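Local coordinates for protein 2-aminomuconic 6-semialdehyde dehydrogenase (Pseudomonas sp., PDB 7BZV) that probably oxidises 2-aminomuconic 6-semialdehyde with NAD+ in the meta-cleavage pathway of 2-aminophenol catabolism, working as a tetramer of the aldehyde dehydrogenase family, at residues Ile72-Ala86 and Gly184-Ile198. Sequence-based numbering, arbitrary orientation.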
loop_
_atom_site.group_PDB
_atom_site.type_symbol
_atom_site.label_atom_id
_atom_site.label_comp_id
_atom_site.label_asym_id
_atom_site.label_seq_id
_atom_site.Cartn_x
_atom_site.Cartn_y
_atom_site.Cartn_z
ATOM N N ILE B 72 -1.355 25.919 11.781
ATOM C CA ILE B 72 -1.464 25.683 13.217
ATOM C C ILE B 72 -0.098 25.387 13.821
ATOM O O ILE B 72 0.290 25.963 14.846
ATOM C CB ILE B 72 -2.454 24.542 13.512
ATOM C CG1 ILE B 72 -3.883 25.011 13.258
ATOM C CG2 ILE B 72 -2.241 24.035 14.947
ATOM C CD1 ILE B 72 -4.926 23.866 13.100
ATOM N N ALA B 73 0.636 24.453 13.216
ATOM C CA ALA B 73 1.943 24.103 13.746
ATOM C C ALA B 73 2.889 25.306 13.736
ATOM O O ALA B 73 3.652 25.503 14.684
ATOM C CB ALA B 73 2.551 22.951 12.947
ATOM N N ASN B 74 2.881 26.099 12.660
ATOM C CA ASN B 74 3.766 27.259 12.603
ATOM C C ASN B 74 3.436 28.252 13.716
ATOM O O ASN B 74 4.338 28.825 14.329
ATOM C CB ASN B 74 3.658 27.951 11.244
ATOM C CG ASN B 74 4.348 27.174 10.107
ATOM O OD1 ASN B 74 5.168 26.282 10.328
ATOM N ND2 ASN B 74 3.970 27.499 8.883
ATOM N N GLU B 75 2.142 28.470 13.992
ATOM C CA GLU B 75 1.775 29.399 15.054
ATOM C C GLU B 75 2.141 28.838 16.424
ATOM O O GLU B 75 2.622 29.577 17.286
ATOM C CB GLU B 75 0.289 29.734 14.963
ATOM C CG GLU B 75 -0.242 30.581 16.106
ATOM C CD GLU B 75 0.350 31.986 16.171
ATOM O OE1 GLU B 75 1.288 32.306 15.409
ATOM O OE2 GLU B 75 -0.122 32.774 17.009
ATOM N N MET B 76 1.949 27.531 16.641
ATOM C CA MET B 76 2.443 26.917 17.874
ATOM C C MET B 76 3.940 27.134 18.038
ATOM O O MET B 76 4.421 27.406 19.144
ATOM C CB MET B 76 2.144 25.417 17.891
ATOM C CG MET B 76 0.652 25.098 18.000
ATOM S SD MET B 76 0.365 23.314 17.902
ATOM C CE MET B 76 1.089 22.730 19.442
ATOM N N GLU B 77 4.703 26.952 16.964
ATOM C CA GLU B 77 6.143 27.143 17.070
ATOM C C GLU B 77 6.477 28.592 17.417
ATOM O O GLU B 77 7.334 28.854 18.262
ATOM C CB GLU B 77 6.806 26.737 15.769
ATOM C CG GLU B 77 8.298 26.506 15.846
ATOM C CD GLU B 77 8.731 25.603 14.712
ATOM O OE1 GLU B 77 8.619 26.073 13.561
ATOM O OE2 GLU B 77 9.123 24.435 14.962
ATOM N N ARG B 78 5.800 29.545 16.777
ATOM C CA ARG B 78 6.025 30.950 17.091
ATOM C C ARG B 78 5.745 31.242 18.554
ATOM O O ARG B 78 6.391 32.108 19.145
ATOM C CB ARG B 78 5.146 31.835 16.216
ATOM C CG ARG B 78 5.469 33.325 16.320
ATOM C CD ARG B 78 4.421 34.178 15.636
ATOM N NE ARG B 78 3.133 34.265 16.344
ATOM C CZ ARG B 78 2.915 35.009 17.429
ATOM N NH1 ARG B 78 3.898 35.726 17.962
ATOM N NH2 ARG B 78 1.708 35.024 17.985
ATOM N N ARG B 79 4.778 30.540 19.153
ATOM C CA ARG B 79 4.401 30.767 20.540
ATOM C C ARG B 79 4.912 29.678 21.463
ATOM O O ARG B 79 4.321 29.417 22.516
ATOM C CB ARG B 79 2.889 30.901 20.650
ATOM C CG ARG B 79 2.323 32.046 19.842
ATOM C CD ARG B 79 0.923 32.327 20.272
ATOM N NE ARG B 79 0.854 32.560 21.708
ATOM C CZ ARG B 79 -0.265 32.532 22.413
ATOM N NH1 ARG B 79 -1.418 32.278 21.818
ATOM N NH2 ARG B 79 -0.226 32.758 23.714
ATOM N N GLN B 80 6.036 29.064 21.114
ATOM C CA GLN B 80 6.428 27.855 21.821
ATOM C C GLN B 80 6.880 28.121 23.251
ATOM O O GLN B 80 6.766 27.226 24.097
ATOM C CB GLN B 80 7.526 27.117 21.057
ATOM C CG GLN B 80 8.953 27.598 21.222
ATOM C CD GLN B 80 9.900 26.806 20.313
ATOM O OE1 GLN B 80 9.591 25.680 19.907
ATOM N NE2 GLN B 80 11.048 27.385 19.993
ATOM N N GLN B 81 7.406 29.311 23.554
ATOM C CA GLN B 81 7.731 29.605 24.951
ATOM C C GLN B 81 6.456 29.703 25.791
ATOM O O GLN B 81 6.415 29.252 26.947
ATOM C CB GLN B 81 8.561 30.889 25.031
ATOM C CG GLN B 81 9.143 31.174 26.420
ATOM C CD GLN B 81 10.231 30.182 26.788
ATOM O OE1 GLN B 81 11.192 29.998 26.045
ATOM N NE2 GLN B 81 10.074 29.525 27.926
ATOM N N ASP B 82 5.397 30.269 25.216
ATOM C CA ASP B 82 4.105 30.305 25.893
ATOM C C ASP B 82 3.626 28.901 26.235
ATOM O O ASP B 82 3.196 28.632 27.369
ATOM C CB ASP B 82 3.072 31.014 25.013
ATOM C CG ASP B 82 3.379 32.489 24.803
ATOM O OD1 ASP B 82 4.293 33.011 25.464
ATOM O OD2 ASP B 82 2.683 33.124 23.979
ATOM N N PHE B 83 3.663 27.996 25.253
ATOM C CA PHE B 83 3.232 26.625 25.496
ATOM C C PHE B 83 4.109 25.978 26.547
ATOM O O PHE B 83 3.620 25.319 27.475
ATOM C CB PHE B 83 3.265 25.816 24.181
ATOM C CG PHE B 83 2.053 26.033 23.333
ATOM C CD1 PHE B 83 0.937 25.240 23.484
ATOM C CD2 PHE B 83 2.022 27.039 22.397
ATOM C CE1 PHE B 83 -0.207 25.479 22.728
ATOM C CE2 PHE B 83 0.900 27.270 21.631
ATOM C CZ PHE B 83 -0.214 26.487 21.784
ATOM N N LEU B 84 5.424 26.142 26.399
ATOM C CA LEU B 84 6.357 25.598 27.368
ATOM C C LEU B 84 6.041 26.082 28.788
ATOM O O LEU B 84 6.022 25.288 29.748
ATOM C CB LEU B 84 7.773 26.008 26.991
ATOM C CG LEU B 84 8.817 24.933 26.680
ATOM C CD1 LEU B 84 10.181 25.678 26.616
ATOM C CD2 LEU B 84 8.821 23.831 27.690
ATOM N N ASP B 85 5.821 27.394 28.935
ATOM C CA ASP B 85 5.589 27.984 30.257
ATOM C C ASP B 85 4.328 27.413 30.875
ATOM O O ASP B 85 4.326 26.981 32.035
ATOM C CB ASP B 85 5.475 29.513 30.155
ATOM C CG ASP B 85 6.808 30.204 29.822
ATOM O OD1 ASP B 85 7.882 29.592 29.952
ATOM O OD2 ASP B 85 6.780 31.385 29.433
ATOM N N ALA B 86 3.242 27.371 30.096
ATOM C CA ALA B 86 1.990 26.862 30.634
ATOM C C ALA B 86 2.104 25.390 31.002
ATOM O O ALA B 86 1.593 24.963 32.049
ATOM C CB ALA B 86 0.859 27.076 29.629
ATOM N N GLY B 184 -3.895 24.471 30.654
ATOM C CA GLY B 184 -3.209 25.565 29.984
ATOM C C GLY B 184 -2.905 25.396 28.509
ATOM O O GLY B 184 -3.316 26.216 27.677
ATOM N N THR B 185 -2.152 24.359 28.162
ATOM C CA THR B 185 -1.765 24.243 26.763
ATOM C C THR B 185 -2.989 24.051 25.882
ATOM O O THR B 185 -2.988 24.489 24.726
ATOM C CB THR B 185 -0.718 23.131 26.559
ATOM O OG1 THR B 185 -1.079 21.923 27.219
ATOM C CG2 THR B 185 0.636 23.601 27.144
ATOM N N ALA B 186 -4.052 23.430 26.413
ATOM C CA ALA B 186 -5.263 23.270 25.616
ATOM C C ALA B 186 -5.907 24.615 25.355
ATOM O O ALA B 186 -6.411 24.871 24.253
ATOM C CB ALA B 186 -6.266 22.342 26.318
ATOM N N THR B 187 -5.898 25.491 26.363
ATOM C CA THR B 187 -6.415 26.835 26.142
ATOM C C THR B 187 -5.532 27.617 25.172
ATOM O O THR B 187 -6.047 28.343 24.317
ATOM C CB THR B 187 -6.552 27.563 27.487
ATOM O OG1 THR B 187 -7.314 26.727 28.370
ATOM C CG2 THR B 187 -7.247 28.905 27.306
ATOM N N LEU B 188 -4.203 27.479 25.271
ATOM C CA LEU B 188 -3.340 28.135 24.286
ATOM C C LEU B 188 -3.575 27.566 22.887
ATOM O O LEU B 188 -3.537 28.295 21.884
ATOM C CB LEU B 188 -1.878 27.979 24.670
ATOM C CG LEU B 188 -1.480 28.668 25.984
ATOM C CD1 LEU B 188 -0.020 28.437 26.318
ATOM C CD2 LEU B 188 -1.769 30.159 25.932
ATOM N N LEU B 189 -3.866 26.278 22.796
ATOM C CA LEU B 189 -4.151 25.725 21.478
ATOM C C LEU B 189 -5.384 26.386 20.868
ATOM O O LEU B 189 -5.390 26.738 19.681
ATOM C CB LEU B 189 -4.307 24.217 21.564
ATOM C CG LEU B 189 -4.445 23.527 20.180
ATOM C CD1 LEU B 189 -3.243 23.756 19.296
ATOM C CD2 LEU B 189 -4.678 21.996 20.349
ATOM N N ALA B 190 -6.422 26.607 21.671
ATOM C CA ALA B 190 -7.585 27.337 21.167
ATOM C C ALA B 190 -7.212 28.744 20.708
ATOM O O ALA B 190 -7.705 29.219 19.673
ATOM C CB ALA B 190 -8.676 27.388 22.236
ATOM N N GLU B 191 -6.349 29.433 21.460
ATOM C CA GLU B 191 -5.889 30.742 21.006
ATOM C C GLU B 191 -5.226 30.629 19.642
ATOM O O GLU B 191 -5.444 31.466 18.761
ATOM C CB GLU B 191 -4.930 31.358 22.029
ATOM C CG GLU B 191 -5.595 31.656 23.379
ATOM C CD GLU B 191 -4.671 32.379 24.372
ATOM O OE1 GLU B 191 -3.537 32.753 24.006
ATOM O OE2 GLU B 191 -5.088 32.585 25.528
ATOM N N VAL B 192 -4.445 29.574 19.433
ATOM C CA VAL B 192 -3.786 29.384 18.146
ATOM C C VAL B 192 -4.811 29.154 17.045
ATOM O O VAL B 192 -4.713 29.731 15.949
ATOM C CB VAL B 192 -2.783 28.223 18.234
ATOM C CG1 VAL B 192 -2.310 27.815 16.822
ATOM C CG2 VAL B 192 -1.629 28.608 19.088
ATOM N N MET B 193 -5.797 28.292 17.310
ATOM C CA MET B 193 -6.824 28.053 16.313
ATOM C C MET B 193 -7.481 29.364 15.909
ATOM O O MET B 193 -7.686 29.645 14.732
ATOM C CB MET B 193 -7.865 27.077 16.841
ATOM C CG MET B 193 -7.225 25.768 17.275
ATOM S SD MET B 193 -6.820 24.953 15.665
ATOM C CE MET B 193 -5.918 23.538 16.457
ATOM N N GLU B 194 -7.791 30.204 16.884
ATOM C CA GLU B 194 -8.428 31.476 16.589
ATOM C C GLU B 194 -7.482 32.376 15.817
ATOM O O GLU B 194 -7.908 33.057 14.882
ATOM C CB GLU B 194 -8.872 32.119 17.907
ATOM C CG GLU B 194 -9.310 33.555 17.788
ATOM C CD GLU B 194 -9.630 34.131 19.149
ATOM O OE1 GLU B 194 -8.707 34.225 19.990
ATOM O OE2 GLU B 194 -10.809 34.453 19.388
ATOM N N ALA B 195 -6.189 32.376 16.178
ATOM C CA ALA B 195 -5.241 33.290 15.536
ATOM C C ALA B 195 -5.054 32.973 14.057
ATOM O O ALA B 195 -4.992 33.886 13.229
ATOM C CB ALA B 195 -3.892 33.258 16.246
ATOM N N VAL B 196 -4.952 31.688 13.698
ATOM C CA VAL B 196 -4.709 31.362 12.297
ATOM C C VAL B 196 -5.981 31.420 11.474
ATOM O O VAL B 196 -5.919 31.358 10.242
ATOM C CB VAL B 196 -4.060 29.978 12.116
ATOM C CG1 VAL B 196 -2.745 29.912 12.858
ATOM C CG2 VAL B 196 -4.985 28.881 12.593
ATOM N N GLY B 197 -7.132 31.485 12.120
ATOM C CA GLY B 197 -8.383 31.646 11.422
ATOM C C GLY B 197 -9.188 30.386 11.218
ATOM O O GLY B 197 -10.046 30.367 10.331
ATOM N N ILE B 198 -8.950 29.341 12.002
ATOM C CA ILE B 198 -9.789 28.151 11.931
ATOM C C ILE B 198 -11.245 28.588 12.092
ATOM O O ILE B 198 -11.565 29.344 13.013
ATOM C CB ILE B 198 -9.376 27.127 13.001
ATOM C CG1 ILE B 198 -7.993 26.543 12.673
ATOM C CG2 ILE B 198 -10.443 26.055 13.153
ATOM C CD1 ILE B 198 -7.981 25.578 11.490
#
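F83 and V192 interlock as reciprocal knobs into holes, packing the helices 62-78 and 80-91, separated by R79, on helix 184-196. The latter links the parallel neighbouring strands 173-177 and 203-205 as a beta-alpha-beta crossover, consistent with the Rossmann-like NAD-binding domain of aldehyde dehydrogenases. F83 enters the hole formed by T185, L188, L189 and V192. One face of its ring receives L188 CB in a CH-pi contact, 3.9 Å from the centroid and 26° off the normal, while V192 CG2 meets the ring edge, 3.7 Å from F83 CZ, and also lies near E75 CG. V192 fills the return hole among I72, E75, M76 and F83. Its CG1, anti to the backbone N, packs against E75 CB and CG, 3.5 Å from the latter. Segment 80-86 runs nearly antiparallel to 184-196, at 156°, and A86 CB packs 3.7 Å from L188 CD1.

Towards the other end, I72 CD1 abuts M193 SD at 3.4 Å and also touches I198, whose N closes the Schellman motif on M193 O, with G197 as its C-prime residue. M193 and L189 also pack on F203 of strand 203-205, whereas M76 touches I107 and F110 of helix 95-119.

At the partly exposed margin, R79 NE and NH2 both grip D82 OD2, which helps fix the guanidinium's orientation, and NH1 crosses to E191. The carboxylate and guanidinium planes are 17° apart, nearly coplanar. The bridge is asymmetric: R79 NH2 adds a weak bond to the same oxygen, E191 OE1, whose anti lone pair R79 NH1 meets at 3.1 Å.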